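Local coordinates for hypothetical protein SP2199 (Streptococcus pneumoniae TIGR4, PDB 2IBO) that is of unknown function but belongs to the thiamine-binding protein family (MTH1187-YkoF clan), so it may bind thiamine or a related ligand, at residues S4-V9 against N73-V78; I26-T31 against K57-V62; Q32-V37 against D50-I55. All blocks are in the same frame, centred on the assembly; numbering follows the deposited sequence.

Contact 1 (S4-V9 against N73-V78); sequences SIALQV and NVKINV
Strands 4-9 and 73-78 run antiparallel, with their axes 4.6 Å apart at 174°, and Ser4 pairs with Asn77, Ala6 with Lys75 and Gln8 with Asn73 as hydrogen-bonded pairs. Each pair gives two backbone bonds. Ala6 N to Lys75 O is 2.9 Å, and Lys75 N to Ala6 O is 3.0 Å. Between them lie the non-hydrogen-bonded pairs Ile5-Ile76 and Leu7-Val74. The apolar side chains of these pairs share one face of the sheet. Leu7 CD1 meets Val74 CG2 at 3.7 Å. CG of Leu7 stands anti to the backbone N (chi1 178°), and from there the CD1 branch reaches across to the valine. Val74 uses its other methyl on Ile5, with CG1 4.0 Å from Ile5 CG2. Helix 49-64 covers this face: Ile5 packs on Leu52 and Met53, and Leu7 on Leu56. The two strands are the first and last of a ferredoxin-like βαββαβ fold, neighbours in its sheet. Strand 73-78 is the outer one, and a strand of the second subunit pairs with it, which extends the sheet across the subunit interface. The other face carries small and polar groups and meets further subunits. Ala6 CB touches Lys75 CB at 3.6 Å. The extended lysine then leads NZ away to salt bridges with Glu42 and with Glu42 of the third subunit. The Gln8 and Asn73 amides lie alongside, planes 63° apart, with no hydrogen bond between them; Asn73 bonds instead to Asn73 of the fourth subunit.

Contact 2 (I26-T31 against K57-V62); sequences IAYLQT and KEALEV
The Tyr28 ring is the flat group that fills this contact. Over one face, toward the rim, lies Glu58 OE2, 4.2 Å above the ring plane. The ring and carboxylate planes are 33° apart, a loose and tilted overlap. Two more neighbours reach the ring obliquely. Val62 CG2 lies 4.0 Å from Tyr28 CG, near the root of the side chain. Ala59 N lies 3.6 Å from Tyr28 CE2. The phenol end runs past the aliphatic part of Glu58: Tyr28 CZ is next to Glu58 CB, and the two side chains cross at about a right angle. The Glu58 chain bends at chi2, which turns the carboxylate back so that OE2 lies above the rim of the ring. Tyr28 CG is anti to the backbone N (chi1 164°), and this directs the ring toward helix 49-64. Beside the ring, Leu29 sends CD1 to Ala59 CB at 3.6 Å.

The helices containing 26-31 and 57-62 are the two helices that cover one face of the ferredoxin-like sheet. Here they run roughly antiparallel, 151° between their directions and 9.6 Å between the axes. The small Ala59 lies opposite Tyr28, with their CA atoms 6.7 Å apart. Leu29 also faces inward, onto Thr43 and Leu45 of the sheet and onto Ile55. Away from helix 16-31, Lys57 of helix 49-64 makes a salt bridge to Asp50 of the second subunit.

The joint is held by apolar packing, with the Tyr28 ring laid against Glu58, Ala59 and Val62 and Leu29 against Ala59. The negative charge above the ring probably gives no attraction and may be mildly unfavourable, so what Glu58 contributes comes from CB and CG beside the phenol end.

Contact 3 (Q32-V37 against D50-I55); sequences QEVTMV and DELMRI
This is a loop-to-helix contact, mainly apolar and partly buried, where the loop between helix 16-31 and strand 35-38 meets helix 49-64: Gln32 and Val34 pack against Ile55, Leu52 and Glu51. Residues 32-34 link helix 16-31 to strand 35-38, an outermost strand of the sheet within this chain. Glu33 is the centre of an inverse gamma turn, and the side chains before and after it, Gln32 and Val34, both project toward the helix. Val34 puts each methyl on a different partner. CG1 reaches Ile55 CD1 at 3.7 Å, and these two side chains meet tip to tip. CG2 is anti to the backbone N and comes to Leu52 CD2 at 3.8 Å; here the side chains cross at about a right angle. The same methyl is 3.9 Å from Glu51 OE2. Glu51 CG sits between its backbone N and carbonyl carbon (chi1 79°), and the extended chain carries the carboxylate out to the valine. Its OE1 has a weak hydrogen bond to Glu48 N. Ile55 also takes the aliphatic part of Gln32: CG1 of Ile55 is 3.7 Å from Gln32 CG. Beyond this, the Gln32 amide lies at the edge of the Arg54 guanidinium, the planes 64° apart. Further in, Ile55 packs on Tyr28 and Leu29, and Leu52 on Ala3, Ile5 and Leu45.

The chemistry is graded: methyl groups meet on the buried side, while the amide, guanidinium and carboxylates lie toward the surface. Packing is thus the clear part of the hold on the loop. Glu33 OE1 and Arg54 NH2 have opposite charges but are 6.9 Å apart, so any attraction is probably weak.

In the fold
Contact 1 is the buried one. It joins the first and last strands of the sheet through backbone hydrogen bonds and carries subunit interfaces on its edge and polar face. Contacts 2 and 3 are partly buried and rely on side-chain packing; they too reach the second subunit, through Lys57 and Asp50. Both use helix 49-64: contact 2 ties it to helix 16-31, contact 3 to the loop that follows that helix. Ile55 connects them, since it also meets Tyr28 and Leu29. The helix reaches contact 1 through Leu52, Met53 and Ala59, which lie against Ile5 and Leu7. Along the chain, contact 3 is nested within the loop closed by contact 2, and contact 2 within that of contact 1.

Contact 1 (S4-V9 against N73-V78)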
ATOM      1  N   SER A   4      -4.006  -5.071  14.060  1.00 23.71           N
ATOM      2  CA  SER A   4      -2.651  -5.344  13.630  1.00 24.69           C
ATOM      3  C   SER A   4      -2.268  -4.191  12.713  1.00 24.75           C
ATOM      4  O   SER A   4      -3.084  -3.725  11.922  1.00 25.63           O
ATOM      5  CB  SER A   4      -2.570  -6.675  12.892  1.00 27.54           C
ATOM      6  OG  SER A   4      -1.225  -7.113  12.807  1.00 30.04           O
ATOM      7  N   ILE A   5      -1.026  -3.735  12.840  1.00 27.39           N
ATOM      8  CA  ILE A   5      -0.496  -2.611  12.081  1.00 25.92           C
ATOM      9  C   ILE A   5       0.821  -3.020  11.459  1.00 26.45           C
ATOM     10  O   ILE A   5       1.673  -3.599  12.130  1.00 28.33           O
ATOM     11  CB  ILE A   5      -0.244  -1.409  13.037  1.00 17.95           C
ATOM     12  CG1 ILE A   5      -1.580  -0.827  13.476  1.00 17.57           C
ATOM     13  CG2 ILE A   5       0.651  -0.369  12.403  1.00 15.73           C
ATOM     14  CD1 ILE A   5      -2.438  -0.412  12.320  1.00 20.74           C
ATOM     15  N   ALA A   6       0.986  -2.738  10.175  1.00 15.98           N
ATOM     16  CA  ALA A   6       2.228  -3.052   9.482  1.00 15.10           C
ATOM     17  C   ALA A   6       2.799  -1.689   9.130  1.00 15.81           C
ATOM     18  O   ALA A   6       2.101  -0.846   8.555  1.00 16.09           O
ATOM     19  CB  ALA A   6       1.936  -3.857   8.233  1.00 21.04           C
ATOM     20  N   LEU A   7       4.048  -1.438   9.499  1.00 18.81           N
ATOM     21  CA  LEU A   7       4.638  -0.127   9.215  1.00 20.76           C
ATOM     22  C   LEU A   7       5.924  -0.189   8.397  1.00 21.05           C
ATOM     23  O   LEU A   7       6.801  -1.039   8.631  1.00 20.97           O
ATOM     24  CB  LEU A   7       4.901   0.636  10.530  1.00 23.41           C
ATOM     25  CG  LEU A   7       5.567   2.026  10.444  1.00 23.91           C
ATOM     26  CD1 LEU A   7       4.612   3.046   9.761  1.00 22.82           C
ATOM     27  CD2 LEU A   7       5.953   2.491  11.847  1.00 21.13           C
ATOM     28  N   GLN A   8       6.000   0.707   7.419  1.00 18.02           N
ATOM     29  CA  GLN A   8       7.164   0.836   6.554  1.00 20.06           C
ATOM     30  C   GLN A   8       7.454   2.314   6.432  1.00 19.38           C
ATOM     31  O   GLN A   8       6.606   3.090   5.986  1.00 17.89           O
ATOM     32  CB  GLN A   8       6.906   0.287   5.157  1.00 28.06           C
ATOM     33  CG  GLN A   8       8.050   0.580   4.211  1.00 30.64           C
ATOM     34  CD  GLN A   8       7.819   0.052   2.808  1.00 35.96           C
ATOM     35  OE1 GLN A   8       8.762  -0.065   2.020  1.00 36.27           O
ATOM     36  NE2 GLN A   8       6.561  -0.266   2.483  1.00 37.14           N
ATOM     37  N   VAL A   9       8.647   2.708   6.839  1.00 27.90           N
ATOM     38  CA  VAL A   9       9.011   4.101   6.756  1.00 29.63           C
ATOM     39  C   VAL A   9      10.032   4.300   5.660  1.00 32.04           C
ATOM     40  O   VAL A   9      11.113   3.705   5.688  1.00 31.48           O
ATOM     41  CB  VAL A   9       9.605   4.615   8.078  1.00 12.80           C
ATOM     42  CG1 VAL A   9      10.089   6.047   7.891  1.00 14.08           C
ATOM     43  CG2 VAL A   9       8.558   4.534   9.195  1.00 10.00           C
ATOM     44  N   ASN A  73       4.030   3.799   4.622  1.00 16.30           N
ATOM     45  CA  ASN A  73       2.982   2.931   4.121  1.00 15.87           C
ATOM     46  C   ASN A  73       2.529   2.269   5.391  1.00 15.08           C
ATOM     47  O   ASN A  73       3.363   1.811   6.164  1.00 14.75           O
ATOM     48  CB  ASN A  73       3.540   1.846   3.194  1.00 19.51           C
ATOM     49  CG  ASN A  73       3.777   2.330   1.771  1.00 22.33           C
ATOM     50  OD1 ASN A  73       4.686   1.842   1.088  1.00 25.52           O
ATOM     51  ND2 ASN A  73       2.958   3.266   1.307  1.00 21.92           N
ATOM     52  N   VAL A  74       1.226   2.218   5.623  1.00 17.26           N
ATOM     53  CA  VAL A  74       0.732   1.555   6.813  1.00 16.73           C
ATOM     54  C   VAL A  74      -0.418   0.653   6.426  1.00 17.10           C
ATOM     55  O   VAL A  74      -1.218   1.004   5.561  1.00 17.69           O
ATOM     56  CB  VAL A  74       0.225   2.564   7.871  1.00 18.15           C
ATOM     57  CG1 VAL A  74      -0.170   1.822   9.135  1.00 18.01           C
ATOM     58  CG2 VAL A  74       1.302   3.581   8.177  1.00 17.41           C
ATOM     59  N   LYS A  75      -0.478  -0.516   7.052  1.00 29.70           N
ATOM     60  CA  LYS A  75      -1.552  -1.460   6.816  1.00 29.74           C
ATOM     61  C   LYS A  75      -2.222  -1.627   8.156  1.00 31.71           C
ATOM     62  O   LYS A  75      -1.553  -1.840   9.171  1.00 32.97           O
ATOM     63  CB  LYS A  75      -1.022  -2.818   6.370  1.00 17.53           C
ATOM     64  CG  LYS A  75      -0.655  -2.905   4.927  1.00 14.85           C
ATOM     65  CD  LYS A  75       0.046  -4.221   4.650  1.00 16.01           C
ATOM     66  CE  LYS A  75       0.604  -4.250   3.241  1.00 15.89           C
ATOM     67  NZ  LYS A  75       1.431  -5.471   3.038  1.00 19.14           N
ATOM     68  N   ILE A  76      -3.538  -1.503   8.169  1.00 25.08           N
ATOM     69  CA  ILE A  76      -4.258  -1.687   9.404  1.00 24.99           C
ATOM     70  C   ILE A  76      -5.257  -2.800   9.183  1.00 25.01           C
ATOM     71  O   ILE A  76      -5.823  -2.942   8.095  1.00 26.56           O
ATOM     72  CB  ILE A  76      -4.969  -0.394   9.828  1.00 22.81           C
ATOM     73  CG1 ILE A  76      -3.951   0.764   9.795  1.00 23.37           C
ATOM     74  CG2 ILE A  76      -5.600  -0.580  11.216  1.00 22.52           C
ATOM     75  CD1 ILE A  76      -4.419   2.072  10.399  1.00 21.49           C
ATOM     76  N   ASN A  77      -5.439  -3.617  10.209  1.00 24.88           N
ATOM     77  CA  ASN A  77      -6.388  -4.721  10.154  1.00 24.92           C
ATOM     78  C   ASN A  77      -7.090  -4.697  11.512  1.00 24.97           C
ATOM     79  O   ASN A  77      -6.470  -4.961  12.540  1.00 24.53           O
ATOM     80  CB  ASN A  77      -5.638  -6.043   9.925  1.00 14.16           C
ATOM     81  CG  ASN A  77      -6.563  -7.239   9.816  1.00 13.79           C
ATOM     82  OD1 ASN A  77      -7.725  -7.107   9.440  1.00 10.55           O
ATOM     83  ND2 ASN A  77      -6.044  -8.416  10.124  1.00 17.01           N
ATOM     84  N   VAL A  78      -8.375  -4.345  11.507  1.00 31.46           N
ATOM     85  CA  VAL A  78      -9.166  -4.253  12.735  1.00 33.84           C
ATOM     86  C   VAL A  78     -10.406  -5.132  12.758  1.00 35.40           C
ATOM     87  O   VAL A  78     -10.961  -5.471  11.708  1.00 34.47           O
ATOM     88  CB  VAL A  78      -9.642  -2.798  13.006  1.00 24.89           C
ATOM     89  CG1 VAL A  78      -8.488  -1.967  13.488  1.00 24.68           C
ATOM     90  CG2 VAL A  78     -10.266  -2.182  11.728  1.00 23.00           C
TER

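Contact 2 (I26-T31 against K57-V62)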
ATOM      1  N   ILE A  26      12.698   1.868  14.620  1.00 26.43           N
ATOM      2  CA  ILE A  26      12.760   0.493  15.104  1.00 25.53           C
ATOM      3  C   ILE A  26      13.000   0.486  16.615  1.00 26.06           C
ATOM      4  O   ILE A  26      12.287  -0.185  17.365  1.00 25.92           O
ATOM      5  CB  ILE A  26      13.889  -0.304  14.393  1.00 14.40           C
ATOM      6  CG1 ILE A  26      13.524  -0.535  12.922  1.00 13.21           C
ATOM      7  CG2 ILE A  26      14.102  -1.661  15.089  1.00 13.22           C
ATOM      8  CD1 ILE A  26      12.488  -1.649  12.711  1.00 13.41           C
ATOM      9  N   ALA A  27      14.002   1.239  17.060  1.00 29.58           N
ATOM     10  CA  ALA A  27      14.338   1.318  18.487  1.00 28.03           C
ATOM     11  C   ALA A  27      13.121   1.764  19.293  1.00 26.88           C
ATOM     12  O   ALA A  27      12.773   1.158  20.303  1.00 26.44           O
ATOM     13  CB  ALA A  27      15.494   2.292  18.708  1.00 25.33           C
ATOM     14  N   TYR A  28      12.474   2.831  18.846  1.00 17.92           N
ATOM     15  CA  TYR A  28      11.290   3.307  19.539  1.00 17.83           C
ATOM     16  C   TYR A  28      10.270   2.189  19.648  1.00 18.72           C
ATOM     17  O   TYR A  28       9.761   1.924  20.724  1.00 17.94           O
ATOM     18  CB  TYR A  28      10.636   4.473  18.803  1.00 28.18           C
ATOM     19  CG  TYR A  28       9.228   4.697  19.286  1.00 28.57           C
ATOM     20  CD1 TYR A  28       8.983   5.185  20.564  1.00 26.83           C
ATOM     21  CD2 TYR A  28       8.137   4.320  18.506  1.00 29.44           C
ATOM     22  CE1 TYR A  28       7.688   5.278  21.062  1.00 28.24           C
ATOM     23  CE2 TYR A  28       6.835   4.409  18.993  1.00 29.80           C
ATOM     24  CZ  TYR A  28       6.625   4.884  20.274  1.00 29.51           C
ATOM     25  OH  TYR A  28       5.357   4.902  20.775  1.00 28.05           O
ATOM     26  N   LEU A  29       9.968   1.545  18.523  1.00 32.38           N
ATOM     27  CA  LEU A  29       8.997   0.458  18.486  1.00 31.05           C
ATOM     28  C   LEU A  29       9.341  -0.654  19.490  1.00 30.63           C
ATOM     29  O   LEU A  29       8.473  -1.159  20.191  1.00 31.25           O
ATOM     30  CB  LEU A  29       8.905  -0.097  17.055  1.00 11.91           C
ATOM     31  CG  LEU A  29       7.728   0.229  16.118  1.00 14.00           C
ATOM     32  CD1 LEU A  29       7.102   1.565  16.396  1.00 11.93           C
ATOM     33  CD2 LEU A  29       8.241   0.194  14.709  1.00 11.23           C
ATOM     34  N   GLN A  30      10.606  -1.035  19.571  1.00 20.76           N
ATOM     35  CA  GLN A  30      11.012  -2.084  20.515  1.00 22.29           C
ATOM     36  C   GLN A  30      10.703  -1.663  21.963  1.00 23.31           C
ATOM     37  O   GLN A  30      10.448  -2.487  22.841  1.00 23.41           O
ATOM     38  CB  GLN A  30      12.512  -2.374  20.365  1.00 19.29           C
ATOM     39  CG  GLN A  30      12.854  -3.081  19.082  1.00 19.54           C
ATOM     40  CD  GLN A  30      14.341  -3.136  18.811  1.00 19.27           C
ATOM     41  OE1 GLN A  30      14.804  -3.991  18.052  1.00 20.46           O
ATOM     42  NE2 GLN A  30      15.102  -2.214  19.413  1.00 19.18           N
ATOM     43  N   THR A  31      10.729  -0.359  22.181  1.00 24.72           N
ATOM     44  CA  THR A  31      10.459   0.248  23.468  1.00 25.44           C
ATOM     45  C   THR A  31       9.041   0.013  23.950  1.00 26.21           C
ATOM     46  O   THR A  31       8.798  -0.068  25.154  1.00 27.85           O
ATOM     47  CB  THR A  31      10.716   1.760  23.382  1.00 26.80           C
ATOM     48  OG1 THR A  31      12.078   2.019  23.719  1.00 27.81           O
ATOM     49  CG2 THR A  31       9.811   2.527  24.288  1.00 26.43           C
ATOM     50  N   LYS A  57       1.442   6.787  15.710  1.00 13.64           N
ATOM     51  CA  LYS A  57       1.627   8.236  15.744  1.00 15.07           C
ATOM     52  C   LYS A  57       2.983   8.619  16.306  1.00 16.02           C
ATOM     53  O   LYS A  57       3.650   9.500  15.760  1.00 14.05           O
ATOM     54  CB  LYS A  57       0.532   8.889  16.568  1.00 56.68           C
ATOM     55  CG  LYS A  57       0.575  10.401  16.544  1.00 59.31           C
ATOM     56  CD  LYS A  57      -0.589  10.974  17.326  1.00 59.04           C
ATOM     57  CE  LYS A  57      -0.488  12.477  17.413  1.00 60.38           C
ATOM     58  NZ  LYS A  57      -1.480  13.046  18.370  1.00 64.21           N
ATOM     59  N   GLU A  58       3.402   7.953  17.382  1.00 25.08           N
ATOM     60  CA  GLU A  58       4.700   8.254  17.977  1.00 26.66           C
ATOM     61  C   GLU A  58       5.821   7.824  17.033  1.00 26.09           C
ATOM     62  O   GLU A  58       6.782   8.560  16.819  1.00 25.90           O
ATOM     63  CB  GLU A  58       4.857   7.547  19.327  1.00 60.91           C
ATOM     64  CG  GLU A  58       5.074   8.494  20.503  1.00 65.98           C
ATOM     65  CD  GLU A  58       6.328   9.341  20.360  1.00 68.10           C
ATOM     66  OE1 GLU A  58       6.534  10.249  21.193  1.00 69.75           O
ATOM     67  OE2 GLU A  58       7.111   9.098  19.422  1.00 69.57           O
ATOM     68  N   ALA A  59       5.693   6.630  16.462  1.00 29.37           N
ATOM     69  CA  ALA A  59       6.703   6.125  15.547  1.00 28.27           C
ATOM     70  C   ALA A  59       6.944   7.145  14.443  1.00 28.25           C
ATOM     71  O   ALA A  59       8.087   7.452  14.101  1.00 26.03           O
ATOM     72  CB  ALA A  59       6.254   4.794  14.952  1.00 15.24           C
ATOM     73  N   LEU A  60       5.861   7.681  13.892  1.00 33.57           N
ATOM     74  CA  LEU A  60       5.986   8.662  12.825  1.00 35.52           C
ATOM     75  C   LEU A  60       6.598   9.978  13.305  1.00 36.81           C
ATOM     76  O   LEU A  60       7.387  10.586  12.584  1.00 37.37           O
ATOM     77  CB  LEU A  60       4.626   8.893  12.154  1.00 38.68           C
ATOM     78  CG  LEU A  60       4.222   7.776  11.174  1.00 38.42           C
ATOM     79  CD1 LEU A  60       2.817   8.002  10.663  1.00 37.09           C
ATOM     80  CD2 LEU A  60       5.205   7.739  10.016  1.00 38.30           C
ATOM     81  N   GLU A  61       6.250  10.409  14.519  1.00 32.78           N
ATOM     82  CA  GLU A  61       6.813  11.642  15.077  1.00 33.14           C
ATOM     83  C   GLU A  61       8.314  11.436  15.307  1.00 32.74           C
ATOM     84  O   GLU A  61       9.107  12.354  15.126  1.00 33.61           O
ATOM     85  CB  GLU A  61       6.108  12.013  16.386  1.00 51.85           C
ATOM     86  CG  GLU A  61       4.626  12.318  16.202  1.00 54.63           C
ATOM     87  CD  GLU A  61       3.907  12.661  17.498  1.00 58.04           C
ATOM     88  OE1 GLU A  61       4.109  11.955  18.513  1.00 59.21           O
ATOM     89  OE2 GLU A  61       3.122  13.636  17.493  1.00 59.95           O
ATOM     90  N   VAL A  62       8.709  10.230  15.691  1.00 31.91           N
ATOM     91  CA  VAL A  62      10.125   9.953  15.880  1.00 33.29           C
ATOM     92  C   VAL A  62      10.818  10.100  14.525  1.00 35.44           C
ATOM     93  O   VAL A  62      11.815  10.814  14.409  1.00 36.97           O
ATOM     94  CB  VAL A  62      10.381   8.515  16.383  1.00 21.29           C
ATOM     95  CG1 VAL A  62      11.864   8.208  16.322  1.00 18.54           C
ATOM     96  CG2 VAL A  62       9.856   8.342  17.802  1.00 19.89           C
TER

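Contact 3 (Q32-V37 against D50-I55)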
ATOM      1  N   GLN A  32       8.095  -0.082  23.026  1.00 23.93           N
ATOM      2  CA  GLN A  32       6.718  -0.308  23.427  1.00 25.42           C
ATOM      3  C   GLN A  32       6.515  -1.758  23.869  1.00 25.78           C
ATOM      4  O   GLN A  32       7.297  -2.648  23.519  1.00 25.71           O
ATOM      5  CB  GLN A  32       5.779   0.045  22.283  1.00 31.34           C
ATOM      6  CG  GLN A  32       5.914   1.484  21.817  1.00 31.90           C
ATOM      7  CD  GLN A  32       5.879   2.478  22.963  1.00 32.00           C
ATOM      8  OE1 GLN A  32       6.903   3.031  23.349  1.00 31.85           O
ATOM      9  NE2 GLN A  32       4.698   2.700  23.518  1.00 34.11           N
ATOM     10  N   GLU A  33       5.473  -1.992  24.657  1.00 21.17           N
ATOM     11  CA  GLU A  33       5.197  -3.332  25.146  1.00 22.27           C
ATOM     12  C   GLU A  33       4.217  -3.975  24.196  1.00 20.43           C
ATOM     13  O   GLU A  33       3.144  -4.417  24.593  1.00 20.21           O
ATOM     14  CB  GLU A  33       4.632  -3.256  26.569  1.00 39.61           C
ATOM     15  CG  GLU A  33       5.620  -2.664  27.565  1.00 43.26           C
ATOM     16  CD  GLU A  33       4.990  -2.335  28.898  1.00 45.73           C
ATOM     17  OE1 GLU A  33       4.134  -1.432  28.936  1.00 45.98           O
ATOM     18  OE2 GLU A  33       5.350  -2.977  29.907  1.00 46.85           O
ATOM     19  N   VAL A  34       4.610  -4.033  22.930  1.00 30.10           N
ATOM     20  CA  VAL A  34       3.761  -4.580  21.883  1.00 29.18           C
ATOM     21  C   VAL A  34       4.462  -5.675  21.104  1.00 27.33           C
ATOM     22  O   VAL A  34       5.677  -5.628  20.919  1.00 27.20           O
ATOM     23  CB  VAL A  34       3.322  -3.445  20.912  1.00 32.03           C
ATOM     24  CG1 VAL A  34       4.532  -2.827  20.250  1.00 30.78           C
ATOM     25  CG2 VAL A  34       2.352  -3.970  19.885  1.00 33.11           C
ATOM     26  N   THR A  35       3.691  -6.671  20.671  1.00 15.62           N
ATOM     27  CA  THR A  35       4.216  -7.792  19.888  1.00 14.26           C
ATOM     28  C   THR A  35       4.657  -7.250  18.527  1.00 14.21           C
ATOM     29  O   THR A  35       3.871  -6.624  17.801  1.00 12.19           O
ATOM     30  CB  THR A  35       3.145  -8.883  19.688  1.00 23.52           C
ATOM     31  OG1 THR A  35       2.821  -9.442  20.967  1.00 24.94           O
ATOM     32  CG2 THR A  35       3.651  -9.989  18.762  1.00 19.88           C
HETATM   33  N   MSE A  36       5.924  -7.466  18.189  1.00 24.71           N
HETATM   34  CA  MSE A  36       6.422  -6.966  16.924  1.00 25.42           C
HETATM   35  C   MSE A  36       7.315  -7.917  16.122  1.00 23.23           C
HETATM   36  O   MSE A  36       8.118  -8.681  16.668  1.00 23.06           O
HETATM   37  CB  MSE A  36       7.148  -5.638  17.138  1.00 36.85           C
HETATM   38  CG  MSE A  36       8.524  -5.723  17.755  1.00 42.45           C
HETATM   39 SE   MSE A  36       9.477  -3.926  17.725  1.00 47.79          SE
HETATM   40  CE  MSE A  36      10.312  -4.007  16.033  1.00 45.83           C
ATOM     41  N   VAL A  37       7.133  -7.890  14.808  1.00 29.57           N
ATOM     42  CA  VAL A  37       7.938  -8.709  13.917  1.00 27.52           C
ATOM     43  C   VAL A  37       8.449  -7.829  12.804  1.00 26.61           C
ATOM     44  O   VAL A  37       7.672  -7.143  12.135  1.00 26.94           O
ATOM     45  CB  VAL A  37       7.149  -9.843  13.255  1.00 19.26           C
ATOM     46  CG1 VAL A  37       8.109 -10.834  12.656  1.00 20.90           C
ATOM     47  CG2 VAL A  37       6.250 -10.538  14.266  1.00 18.57           C
ATOM     48  N   ASP A  50      -6.348   0.856  20.086  1.00 29.57           N
ATOM     49  CA  ASP A  50      -5.960   2.108  20.744  1.00 30.48           C
ATOM     50  C   ASP A  50      -4.452   2.290  20.903  1.00 29.67           C
ATOM     51  O   ASP A  50      -3.908   3.343  20.553  1.00 28.78           O
ATOM     52  CB  ASP A  50      -6.632   2.216  22.117  1.00 47.04           C
ATOM     53  CG  ASP A  50      -8.059   2.726  22.032  1.00 50.15           C
ATOM     54  OD1 ASP A  50      -8.752   2.710  23.077  1.00 50.72           O
ATOM     55  OD2 ASP A  50      -8.488   3.148  20.929  1.00 51.22           O
ATOM     56  N   GLU A  51      -3.782   1.263  21.424  1.00 35.87           N
ATOM     57  CA  GLU A  51      -2.337   1.330  21.624  1.00 36.36           C
ATOM     58  C   GLU A  51      -1.556   1.405  20.298  1.00 34.54           C
ATOM     59  O   GLU A  51      -0.572   2.142  20.191  1.00 33.92           O
ATOM     60  CB  GLU A  51      -1.857   0.131  22.467  1.00 62.37           C
ATOM     61  CG  GLU A  51      -1.701  -1.200  21.718  1.00 66.32           C
ATOM     62  CD  GLU A  51      -1.292  -2.364  22.634  1.00 69.63           C
ATOM     63  OE1 GLU A  51      -2.167  -2.911  23.345  1.00 70.09           O
ATOM     64  OE2 GLU A  51      -0.092  -2.729  22.648  1.00 71.35           O
ATOM     65  N   LEU A  52      -1.993   0.658  19.287  1.00 22.28           N
ATOM     66  CA  LEU A  52      -1.303   0.682  18.012  1.00 20.34           C
ATOM     67  C   LEU A  52      -1.424   2.052  17.365  1.00 20.19           C
ATOM     68  O   LEU A  52      -0.445   2.565  16.834  1.00 19.93           O
ATOM     69  CB  LEU A  52      -1.843  -0.400  17.077  1.00 26.85           C
ATOM     70  CG  LEU A  52      -1.682  -1.868  17.514  1.00 25.16           C
ATOM     71  CD1 LEU A  52      -2.188  -2.793  16.407  1.00 23.37           C
ATOM     72  CD2 LEU A  52      -0.232  -2.169  17.827  1.00 23.87           C
HETATM   73  N   MSE A  53      -2.606   2.663  17.408  1.00 21.19           N
HETATM   74  CA  MSE A  53      -2.750   3.993  16.818  1.00 21.88           C
HETATM   75  C   MSE A  53      -1.813   4.962  17.527  1.00 21.24           C
HETATM   76  O   MSE A  53      -1.185   5.818  16.890  1.00 19.71           O
HETATM   77  CB  MSE A  53      -4.192   4.481  16.907  1.00 39.34           C
HETATM   78  CG  MSE A  53      -5.141   3.769  15.942  1.00 45.47           C
HETATM   79 SE   MSE A  53      -4.524   3.771  14.073  1.00 54.85          SE
HETATM   80  CE  MSE A  53      -3.812   1.992  14.058  1.00 50.85           C
ATOM     81  N   ARG A  54      -1.697   4.806  18.847  1.00 26.31           N
ATOM     82  CA  ARG A  54      -0.822   5.651  19.644  1.00 24.87           C
ATOM     83  C   ARG A  54       0.634   5.402  19.235  1.00 24.23           C
ATOM     84  O   ARG A  54       1.389   6.343  18.986  1.00 25.34           O
ATOM     85  CB  ARG A  54      -1.003   5.337  21.130  1.00 59.58           C
ATOM     86  CG  ARG A  54      -0.292   6.299  22.056  1.00 60.47           C
ATOM     87  CD  ARG A  54      -0.108   5.701  23.427  1.00 61.96           C
ATOM     88  NE  ARG A  54       1.013   4.765  23.460  1.00 66.21           N
ATOM     89  CZ  ARG A  54       0.917   3.497  23.853  1.00 68.23           C
ATOM     90  NH1 ARG A  54      -0.254   2.995  24.249  1.00 66.86           N
ATOM     91  NH2 ARG A  54       1.997   2.725  23.854  1.00 69.29           N
ATOM     92  N   ILE A  55       1.023   4.130  19.160  1.00 25.66           N
ATOM     93  CA  ILE A  55       2.386   3.778  18.790  1.00 24.23           C
ATOM     94  C   ILE A  55       2.705   4.231  17.367  1.00 25.28           C
ATOM     95  O   ILE A  55       3.802   4.720  17.099  1.00 26.05           O
ATOM     96  CB  ILE A  55       2.620   2.256  18.941  1.00 15.10           C
ATOM     97  CG1 ILE A  55       2.487   1.870  20.431  1.00 14.09           C
ATOM     98  CG2 ILE A  55       3.992   1.868  18.412  1.00 13.09           C
ATOM     99  CD1 ILE A  55       2.754   0.405  20.736  1.00 14.62           C
TER